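Local atomic coordinates of alpha-L-arabinosidase (Xanthomonas axonopodis pv. citri, PDB entry 6D25), a protein that probably removes alpha-L-arabinofuranosyl side groups from arabinoxylans, including internally di-substituted units, as a trimeric glycoside hydrolase of family GH51. Residues S293-M298 / S353-I358; A287-L292 / T424-V429; W325-A330 / L346-V351. All coordinates share one frame; numbering follows the deposited sequence.

Interaction 1: residues S293-M298 / S353-I358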
loop_
_atom_site.group_PDB
_atom_site.type_symbol
_atom_site.label_atom_id
_atom_site.label_comp_id
_atom_site.label_asym_id
_atom_site.label_seq_id
_atom_site.Cartn_x
_atom_site.Cartn_y
_atom_site.Cartn_z
ATOM N N SER A 293 41.192 2.090 3.199
ATOM C CA SER A 293 40.885 0.688 2.935
ATOM C C SER A 293 39.369 0.505 2.791
ATOM O O SER A 293 38.868 -0.124 1.824
ATOM C CB SER A 293 41.431 -0.184 4.015
ATOM O OG SER A 293 41.184 -1.551 3.734
ATOM N N ARG A 294 38.622 1.053 3.729
ATOM C CA ARG A 294 37.178 0.952 3.671
ATOM C C ARG A 294 36.616 1.647 2.429
ATOM O O ARG A 294 35.661 1.126 1.839
ATOM C CB ARG A 294 36.534 1.501 4.946
ATOM C CG ARG A 294 36.549 0.470 6.065
ATOM C CD ARG A 294 36.025 1.017 7.364
ATOM N NE ARG A 294 35.913 0.003 8.417
ATOM C CZ ARG A 294 34.788 -0.656 8.698
ATOM N NH1 ARG A 294 34.809 -1.572 9.645
ATOM N NH2 ARG A 294 33.659 -0.383 8.045
ATOM N N THR A 295 37.168 2.785 2.028
ATOM C CA THR A 295 36.554 3.501 0.901
ATOM C C THR A 295 36.766 2.696 -0.395
ATOM O O THR A 295 35.924 2.697 -1.281
ATOM C CB THR A 295 37.015 4.960 0.817
ATOM O OG1 THR A 295 35.931 5.755 0.310
ATOM C CG2 THR A 295 38.198 5.144 -0.099
ATOM N N LEU A 296 37.894 1.990 -0.478
ATOM C CA LEU A 296 38.248 1.266 -1.695
ATOM C C LEU A 296 37.322 0.059 -1.955
ATOM O O LEU A 296 37.271 -0.450 -3.084
ATOM C CB LEU A 296 39.709 0.822 -1.608
ATOM C CG LEU A 296 40.724 1.939 -1.891
ATOM C CD1 LEU A 296 42.128 1.467 -1.535
ATOM C CD2 LEU A 296 40.693 2.330 -3.335
ATOM N N VAL A 297 36.586 -0.342 -0.950
ATOM C CA VAL A 297 35.636 -1.439 -1.082
ATOM C C VAL A 297 34.571 -1.086 -2.165
ATOM O O VAL A 297 33.990 -1.975 -2.799
ATOM C CB VAL A 297 35.007 -1.754 0.288
ATOM C CG1 VAL A 297 33.835 -2.722 0.175
ATOM C CG2 VAL A 297 36.016 -2.290 1.286
ATOM N N MET A 298 34.345 0.204 -2.391
ATOM C CA MET A 298 33.441 0.658 -3.473
ATOM C C MET A 298 33.715 -0.087 -4.791
ATOM O O MET A 298 32.772 -0.405 -5.521
ATOM C CB MET A 298 33.576 2.163 -3.684
ATOM C CG MET A 298 32.668 2.732 -4.760
ATOM S SD MET A 298 30.919 2.706 -4.352
ATOM C CE MET A 298 30.767 4.106 -3.248
ATOM N N SER A 353 38.992 11.473 -4.189
ATOM C CA SER A 353 39.768 11.181 -5.402
ATOM C C SER A 353 39.722 9.682 -5.705
ATOM O O SER A 353 39.567 9.300 -6.886
ATOM C CB SER A 353 41.202 11.689 -5.360
ATOM O OG SER A 353 41.922 11.025 -4.346
ATOM N N LEU A 354 39.763 8.856 -4.691
ATOM C CA LEU A 354 39.754 7.401 -4.937
ATOM C C LEU A 354 38.404 6.953 -5.514
ATOM O O LEU A 354 38.352 6.100 -6.405
ATOM C CB LEU A 354 40.086 6.655 -3.651
ATOM C CG LEU A 354 41.470 6.909 -3.069
ATOM C CD1 LEU A 354 41.591 6.250 -1.712
ATOM C CD2 LEU A 354 42.538 6.401 -3.999
ATOM N N ASN A 355 37.317 7.525 -5.024
ATOM C CA ASN A 355 35.998 7.200 -5.516
ATOM C C ASN A 355 35.811 7.667 -6.963
ATOM O O ASN A 355 35.296 6.897 -7.797
ATOM C CB ASN A 355 34.900 7.704 -4.595
ATOM C CG ASN A 355 34.672 6.756 -3.445
ATOM O OD1 ASN A 355 33.882 5.809 -3.565
ATOM N ND2 ASN A 355 35.352 6.996 -2.311
ATOM N N PHE A 356 36.238 8.884 -7.280
ATOM C CA PHE A 356 36.184 9.345 -8.687
ATOM C C PHE A 356 36.997 8.431 -9.622
ATOM O O PHE A 356 36.526 8.101 -10.710
ATOM C CB PHE A 356 36.674 10.776 -8.810
ATOM C CG PHE A 356 35.833 11.793 -8.080
ATOM C CD1 PHE A 356 34.459 11.633 -7.938
ATOM C CD2 PHE A 356 36.402 12.971 -7.635
ATOM C CE1 PHE A 356 33.675 12.625 -7.360
ATOM C CE2 PHE A 356 35.609 13.954 -7.057
ATOM C CZ PHE A 356 34.264 13.761 -6.893
ATOM N N ASP A 357 38.168 8.004 -9.168
ATOM C CA ASP A 357 38.974 7.066 -9.957
ATOM C C ASP A 357 38.141 5.810 -10.233
ATOM O O ASP A 357 38.027 5.355 -11.381
ATOM C CB ASP A 357 40.278 6.704 -9.248
ATOM C CG ASP A 357 41.315 7.819 -9.095
ATOM O OD1 ASP A 357 41.173 8.900 -9.771
ATOM O OD2 ASP A 357 42.294 7.605 -8.263
ATOM N N ILE A 358 37.531 5.272 -9.167
ATOM C CA ILE A 358 36.799 4.011 -9.278
ATOM C C ILE A 358 35.578 4.172 -10.196
ATOM O O ILE A 358 35.316 3.352 -11.086
ATOM C CB ILE A 358 36.441 3.496 -7.885
ATOM C CG1 ILE A 358 37.672 2.971 -7.141
ATOM C CG2 ILE A 358 35.321 2.441 -7.940
ATOM C CD1 ILE A 358 37.429 2.830 -5.640
HETATM O O HOH W 1 33.531 4.502 -1.230
#

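Interaction 2: residues A287-L292 / T424-V429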
loop_
_atom_site.group_PDB
_atom_site.type_symbol
_atom_site.label_atom_id
_atom_site.label_comp_id
_atom_site.label_asym_id
_atom_site.label_seq_id
_atom_site.Cartn_x
_atom_site.Cartn_y
_atom_site.Cartn_z
ATOM N N ALA A 287 44.063 4.923 11.704
ATOM C CA ALA A 287 42.742 5.394 11.324
ATOM C C ALA A 287 42.733 5.909 9.875
ATOM O O ALA A 287 41.729 5.785 9.170
ATOM C CB ALA A 287 42.288 6.476 12.278
ATOM N N TRP A 288 43.848 6.507 9.453
ATOM C CA TRP A 288 44.046 6.968 8.062
ATOM C C TRP A 288 43.903 5.790 7.096
ATOM O O TRP A 288 43.029 5.791 6.202
ATOM C CB TRP A 288 45.420 7.630 7.952
ATOM C CG TRP A 288 45.934 7.921 6.580
ATOM C CD1 TRP A 288 46.743 7.111 5.839
ATOM C CD2 TRP A 288 45.750 9.130 5.816
ATOM N NE1 TRP A 288 47.060 7.718 4.658
ATOM C CE2 TRP A 288 46.443 8.943 4.597
ATOM C CE3 TRP A 288 45.048 10.323 6.012
ATOM C CZ2 TRP A 288 46.481 9.921 3.600
ATOM C CZ3 TRP A 288 45.077 11.294 5.027
ATOM C CH2 TRP A 288 45.784 11.087 3.826
ATOM N N ILE A 289 44.749 4.766 7.292
ATOM C CA ILE A 289 44.761 3.675 6.325
ATOM C C ILE A 289 43.452 2.883 6.410
ATOM O O ILE A 289 42.974 2.407 5.372
ATOM C CB ILE A 289 46.001 2.775 6.496
ATOM C CG1 ILE A 289 46.209 1.917 5.236
ATOM C CG2 ILE A 289 45.905 1.953 7.770
ATOM C CD1 ILE A 289 47.477 1.112 5.240
ATOM N N GLN A 290 42.860 2.752 7.604
ATOM C CA GLN A 290 41.593 2.044 7.741
ATOM C C GLN A 290 40.497 2.755 6.911
ATOM O O GLN A 290 39.694 2.097 6.275
ATOM C CB GLN A 290 41.146 1.910 9.203
ATOM C CG GLN A 290 40.027 0.857 9.346
ATOM C CD GLN A 290 38.870 1.082 10.303
ATOM O OE1 GLN A 290 37.735 0.623 10.021
ATOM N NE2 GLN A 290 39.152 1.723 11.453
ATOM N N THR A 291 40.465 4.078 6.957
ATOM C CA THR A 291 39.479 4.838 6.207
ATOM C C THR A 291 39.647 4.611 4.696
ATOM O O THR A 291 38.674 4.387 3.976
ATOM C CB THR A 291 39.574 6.335 6.540
ATOM O OG1 THR A 291 39.437 6.503 7.942
ATOM C CG2 THR A 291 38.532 7.146 5.828
ATOM N N LEU A 292 40.888 4.672 4.210
ATOM C CA LEU A 292 41.126 4.507 2.803
ATOM C C LEU A 292 40.830 3.061 2.364
ATOM O O LEU A 292 40.300 2.828 1.282
ATOM C CB LEU A 292 42.570 4.928 2.477
ATOM C CG LEU A 292 42.930 6.373 2.823
ATOM C CD1 LEU A 292 44.332 6.714 2.331
ATOM C CD2 LEU A 292 41.898 7.352 2.243
ATOM N N THR A 424 46.747 -3.747 7.903
ATOM C CA THR A 424 45.982 -3.215 6.763
ATOM C C THR A 424 46.922 -2.885 5.606
ATOM O O THR A 424 48.029 -2.392 5.825
ATOM C CB THR A 424 45.193 -1.967 7.176
ATOM O OG1 THR A 424 44.320 -2.398 8.214
ATOM C CG2 THR A 424 44.365 -1.349 6.074
ATOM N N GLN A 425 46.477 -3.195 4.385
ATOM C CA GLN A 425 47.217 -2.804 3.204
ATOM C C GLN A 425 46.263 -2.234 2.158
ATOM O O GLN A 425 45.131 -2.671 2.021
ATOM C CB GLN A 425 48.052 -3.943 2.624
ATOM C CG GLN A 425 47.298 -5.143 2.122
ATOM C CD GLN A 425 48.303 -6.158 1.603
ATOM O OE1 GLN A 425 49.435 -6.297 2.109
ATOM N NE2 GLN A 425 47.926 -6.833 0.532
ATOM N N VAL A 426 46.778 -1.237 1.449
ATOM C CA VAL A 426 46.113 -0.598 0.306
ATOM C C VAL A 426 47.161 -0.366 -0.779
ATOM O O VAL A 426 48.342 -0.394 -0.499
ATOM C CB VAL A 426 45.455 0.720 0.730
ATOM C CG1 VAL A 426 44.366 0.491 1.765
ATOM C CG2 VAL A 426 46.478 1.734 1.241
ATOM N N PRO A 427 46.731 -0.122 -2.017
ATOM C CA PRO A 427 47.707 0.302 -3.029
ATOM C C PRO A 427 48.406 1.599 -2.589
ATOM O O PRO A 427 47.742 2.498 -2.095
ATOM C CB PRO A 427 46.895 0.494 -4.332
ATOM C CG PRO A 427 45.461 0.604 -3.864
ATOM C CD PRO A 427 45.386 -0.263 -2.625
ATOM N N ALA A 428 49.733 1.674 -2.765
ATOM C CA ALA A 428 50.466 2.862 -2.423
ATOM C C ALA A 428 49.979 4.056 -3.276
ATOM O O ALA A 428 49.838 5.162 -2.768
ATOM C CB ALA A 428 51.937 2.637 -2.600
ATOM N N VAL A 429 49.760 3.811 -4.569
ATOM C CA VAL A 429 49.313 4.853 -5.488
ATOM C C VAL A 429 48.138 4.320 -6.297
ATOM O O VAL A 429 48.089 3.141 -6.686
ATOM C CB VAL A 429 50.457 5.313 -6.413
ATOM C CG1 VAL A 429 49.995 6.301 -7.485
ATOM C CG2 VAL A 429 51.611 5.925 -5.607
#

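Interaction 3: residues W325-A330 / L346-V351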
loop_
_atom_site.group_PDB
_atom_site.type_symbol
_atom_site.label_atom_id
_atom_site.label_comp_id
_atom_site.label_asym_id
_atom_site.label_seq_id
_atom_site.Cartn_x
_atom_site.Cartn_y
_atom_site.Cartn_z
ATOM N N TRP A 325 27.344 8.180 -1.143
ATOM C CA TRP A 325 28.673 7.732 -0.792
ATOM C C TRP A 325 29.381 8.842 -0.004
ATOM O O TRP A 325 28.901 9.971 0.017
ATOM C CB TRP A 325 29.467 7.325 -2.037
ATOM C CG TRP A 325 29.790 8.459 -2.960
ATOM C CD1 TRP A 325 28.973 8.978 -3.923
ATOM C CD2 TRP A 325 31.016 9.212 -3.031
ATOM N NE1 TRP A 325 29.580 10.027 -4.558
ATOM C CE2 TRP A 325 30.848 10.172 -4.061
ATOM C CE3 TRP A 325 32.222 9.192 -2.327
ATOM C CZ2 TRP A 325 31.847 11.093 -4.390
ATOM C CZ3 TRP A 325 33.216 10.075 -2.679
ATOM C CH2 TRP A 325 33.036 11.019 -3.693
ATOM N N GLY A 326 30.497 8.490 0.590
ATOM C CA GLY A 326 31.310 9.410 1.386
ATOM C C GLY A 326 31.522 8.941 2.804
ATOM O O GLY A 326 31.069 7.881 3.197
ATOM N N THR A 327 32.255 9.749 3.571
ATOM C CA THR A 327 32.635 9.394 4.910
ATOM C C THR A 327 31.525 9.751 5.898
ATOM O O THR A 327 30.836 10.731 5.757
ATOM C CB THR A 327 33.950 10.076 5.307
ATOM O OG1 THR A 327 33.844 11.494 5.117
ATOM C CG2 THR A 327 35.101 9.534 4.503
ATOM N N TRP A 328 31.445 8.938 6.942
ATOM C CA TRP A 328 30.555 9.185 8.073
ATOM C C TRP A 328 31.347 8.973 9.366
ATOM O O TRP A 328 31.767 7.858 9.651
ATOM C CB TRP A 328 29.335 8.263 7.987
ATOM C CG TRP A 328 28.163 8.672 8.826
ATOM C CD1 TRP A 328 28.173 9.320 10.031
ATOM C CD2 TRP A 328 26.780 8.398 8.531
ATOM N NE1 TRP A 328 26.899 9.494 10.487
ATOM C CE2 TRP A 328 26.015 8.931 9.595
ATOM C CE3 TRP A 328 26.121 7.757 7.485
ATOM C CZ2 TRP A 328 24.627 8.836 9.641
ATOM C CZ3 TRP A 328 24.740 7.691 7.509
ATOM C CH2 TRP A 328 24.007 8.231 8.574
ATOM N N TYR A 329 31.528 10.072 10.107
ATOM C CA TYR A 329 32.305 10.116 11.341
ATOM C C TYR A 329 31.394 10.345 12.563
ATOM O O TYR A 329 30.222 10.573 12.417
ATOM C CB TYR A 329 33.329 11.260 11.256
ATOM C CG TYR A 329 34.313 11.156 10.111
ATOM C CD1 TYR A 329 35.146 10.045 9.987
ATOM C CD2 TYR A 329 34.458 12.178 9.191
ATOM C CE1 TYR A 329 36.065 9.946 8.948
ATOM C CE2 TYR A 329 35.391 12.108 8.166
ATOM C CZ TYR A 329 36.192 10.981 8.035
ATOM O OH TYR A 329 37.131 10.893 7.033
ATOM N N ALA A 330 31.980 10.333 13.755
ATOM C CA ALA A 330 31.310 10.855 14.941
ATOM C C ALA A 330 30.928 12.315 14.679
ATOM O O ALA A 330 31.666 13.057 14.014
ATOM C CB ALA A 330 32.192 10.760 16.175
ATOM N N LEU A 346 42.196 16.386 4.927
ATOM C CA LEU A 346 42.931 15.816 3.788
ATOM C C LEU A 346 42.506 14.352 3.537
ATOM O O LEU A 346 42.465 13.896 2.363
ATOM C CB LEU A 346 44.429 15.917 4.040
ATOM C CG LEU A 346 45.333 15.394 2.928
ATOM C CD1 LEU A 346 45.106 16.134 1.611
ATOM C CD2 LEU A 346 46.808 15.463 3.380
ATOM N N ARG A 347 42.207 13.624 4.605
ATOM C CA ARG A 347 41.758 12.227 4.472
ATOM C C ARG A 347 40.488 12.157 3.582
ATOM O O ARG A 347 40.336 11.277 2.727
ATOM C CB ARG A 347 41.497 11.652 5.865
ATOM C CG ARG A 347 41.117 10.171 5.875
ATOM C CD ARG A 347 40.928 9.618 7.278
ATOM N NE ARG A 347 39.926 10.353 8.029
ATOM C CZ ARG A 347 39.675 10.151 9.337
ATOM N NH1 ARG A 347 40.208 9.113 9.967
ATOM N NH2 ARG A 347 38.927 11.020 9.999
ATOM N N ASP A 348 39.578 13.093 3.796
ATOM C CA ASP A 348 38.311 13.170 3.030
ATOM C C ASP A 348 38.592 13.510 1.568
ATOM O O ASP A 348 37.914 12.981 0.673
ATOM C CB ASP A 348 37.341 14.118 3.708
ATOM C CG ASP A 348 37.017 13.616 5.106
ATOM O OD1 ASP A 348 36.396 12.519 5.184
ATOM O OD2 ASP A 348 37.467 14.235 6.112
ATOM N N ALA A 349 39.577 14.377 1.316
ATOM C CA ALA A 349 39.975 14.654 -0.078
ATOM C C ALA A 349 40.395 13.352 -0.761
ATOM O O ALA A 349 39.960 13.088 -1.890
ATOM C CB ALA A 349 41.078 15.652 -0.111
ATOM N N LEU A 350 41.261 12.560 -0.101
ATOM C CA LEU A 350 41.688 11.302 -0.734
ATOM C C LEU A 350 40.502 10.353 -0.943
ATOM O O LEU A 350 40.470 9.622 -1.952
ATOM C CB LEU A 350 42.813 10.646 0.082
ATOM C CG LEU A 350 44.215 11.085 -0.343
ATOM C CD1 LEU A 350 44.563 12.474 0.177
ATOM C CD2 LEU A 350 45.264 10.114 0.088
ATOM N N VAL A 351 39.563 10.309 0.014
ATOM C CA VAL A 351 38.380 9.504 -0.172
ATOM C C VAL A 351 37.694 9.904 -1.483
ATOM O O VAL A 351 37.334 9.040 -2.297
ATOM C CB VAL A 351 37.412 9.578 1.026
ATOM C CG1 VAL A 351 36.027 9.090 0.678
ATOM C CG2 VAL A 351 37.969 8.801 2.210
#

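Interaction 1: residues S293-M298 / S353-I358
With chi1 at -82°, Asn355 holds its amide beside its own backbone N and reaches across to helix 293-298, while the side chain of Met298, extended at chi1 but bent at chi2 and chi3, folds round the amide oxygen. The amide meets Thr295 almost in its own plane: Asn355 ND2 donates to Thr295 OG1 at 3.0 Å, with an N-H...O angle of 148°. On the oxygen side a water donates to Asn355 OD1 at 2.7 Å and also to Thr295 O at 3.0 Å, so direct and bridged bonds together fix the rotation of the amide. Met298 CG packs against Asn355 OD1 at 3.5 Å. Beyond this polar patch the contact is apolar: Thr295 CG2 meets Leu354 CD1 at 3.9 Å, and Leu296 CD2 touches Ile358 CD1 at 4.0 Å, both pairs of side chains crossing at about a right angle. Asn355 ND2 also bonds Val351 O, and Thr295 OG1 bonds Thr269 OG1. The helices run almost parallel, 20° apart, as consecutive outer helices of a TIM barrel do. Inward, Met298 rests on Met265, Tyr267, Val322 and Trp325 of two barrel strands; outward, Leu296 and Leu354 touch Leu448 and strand 424-435.

Interaction 2: residues A287-L292 / T424-V429
Two donors of Thr291 grip Ala287 O, in the helical turn from which Ile289 reaches out to Thr424 and Val426. Thr291 OG1 bonds Ala287 O at 2.7 Å and Thr291 N bonds it at 3.1 Å, the two arriving from opposite faces of the carbonyl plane. The hydroxyl thus doubles the ordinary i to i-4 bond and ties its side chain down along the helix. This helix belongs to the outer shell of the TIM barrel, whereas strand 424-427 is part of the beta-sandwich domain, so the contact is a domain interface within one chain. Helix and strand segments approach to 8.3 Å between axes at an angle of 59°, and no hydrogen bond joins them.

Ile289 carries the packing. Its chi1 (-163°) sets CG1 opposite the backbone N, and an extended chi2 carries CD1 on to the strand, where Ile289 CD1 comes within 3.6 Å of Thr424 O. Behind it, Ile289 CG1 lies 3.8 Å from Thr424 CG2 and 4.0 Å from Val426 CG2, touching both residues; its side chain runs past both of theirs in the opposite direction. Gln425, between them along the strand, points away from the helix, and its OE1 bonds Arg420 NE. Tyr419 of the adjacent strand 407-421 also touches Ile289 and Val426, extending the apolar surface. On the neighbouring face of the helix Trp288 packs on helix 346-361, and its NE1 bonds Leu448 O in a loop of the sandwich, a second link between the domains. Leu292 flanks the interface one turn along: its backbone C approaches Val426 CG1 at 4.4 Å, while its CD1 lies 3.6 Å above the Trp288 ring plane, offset toward the rim.

Interaction 3: residues W325-A330 / L346-V351
The loop leaving the seventh strand of the TIM barrel folds back on the first turns of the helix that follows it, within one beta-alpha unit. Tyr329 and Thr327 converge on a single carboxylate oxygen: Tyr329 OH donates to Asp348 OD1 at 2.6 Å, and Thr327 OG1 donates to it at 2.8 Å from the opposite face of the carboxylate plane. The phenol comes in on the syn side, 30° out of that plane, and the carboxylate lies at the edge of the Tyr329 ring. Asp348 OD2 accepts from Ser345 N, so both oxygens are occupied; the donors and the nearby helix N-terminus would probably favour the charged form. On the other flank the Arg347 chain, extended at first, bends at chi3 (57°) and lays its guanidinium alongside the ring, the planes 23° apart, with Tyr329 CE1 over its face and 3.2 Å from Arg347 NH2. Arg347 NE gives Tyr329 OH a weak, bent bond of 3.0 Å. Ser279 O holds Arg347 NH2, and Phe283 makes a cation-pi contact with the same group. One turn further along the helix the contact turns apolar: Thr327 CG2 packs against Val351 CG2 at 3.7 Å.

Overall arrangement
Interactions 1 and 2 share helix 285-312, and interactions 1 and 3 share helix 346-361, so the three form a continuous patch with centres about 10 to 13 Å apart. Interactions 1 and 3 lie deeper, each about 12 Å from the centre of the chain; interaction 2, at about 21 Å, is peripheral though still largely buried. Chemistry follows place. The loop-to-helix contact is mainly polar and charged, the helix pair mixes one amide and a water with apolar side chains, and interaction 2 has no hydrogen bond between its two segments and rests on packing. Direct touches join them: Ser293 CA meets Val426 CG1 at 3.7 Å, and Asn355 CB meets Trp325 CZ3 at 3.5 Å.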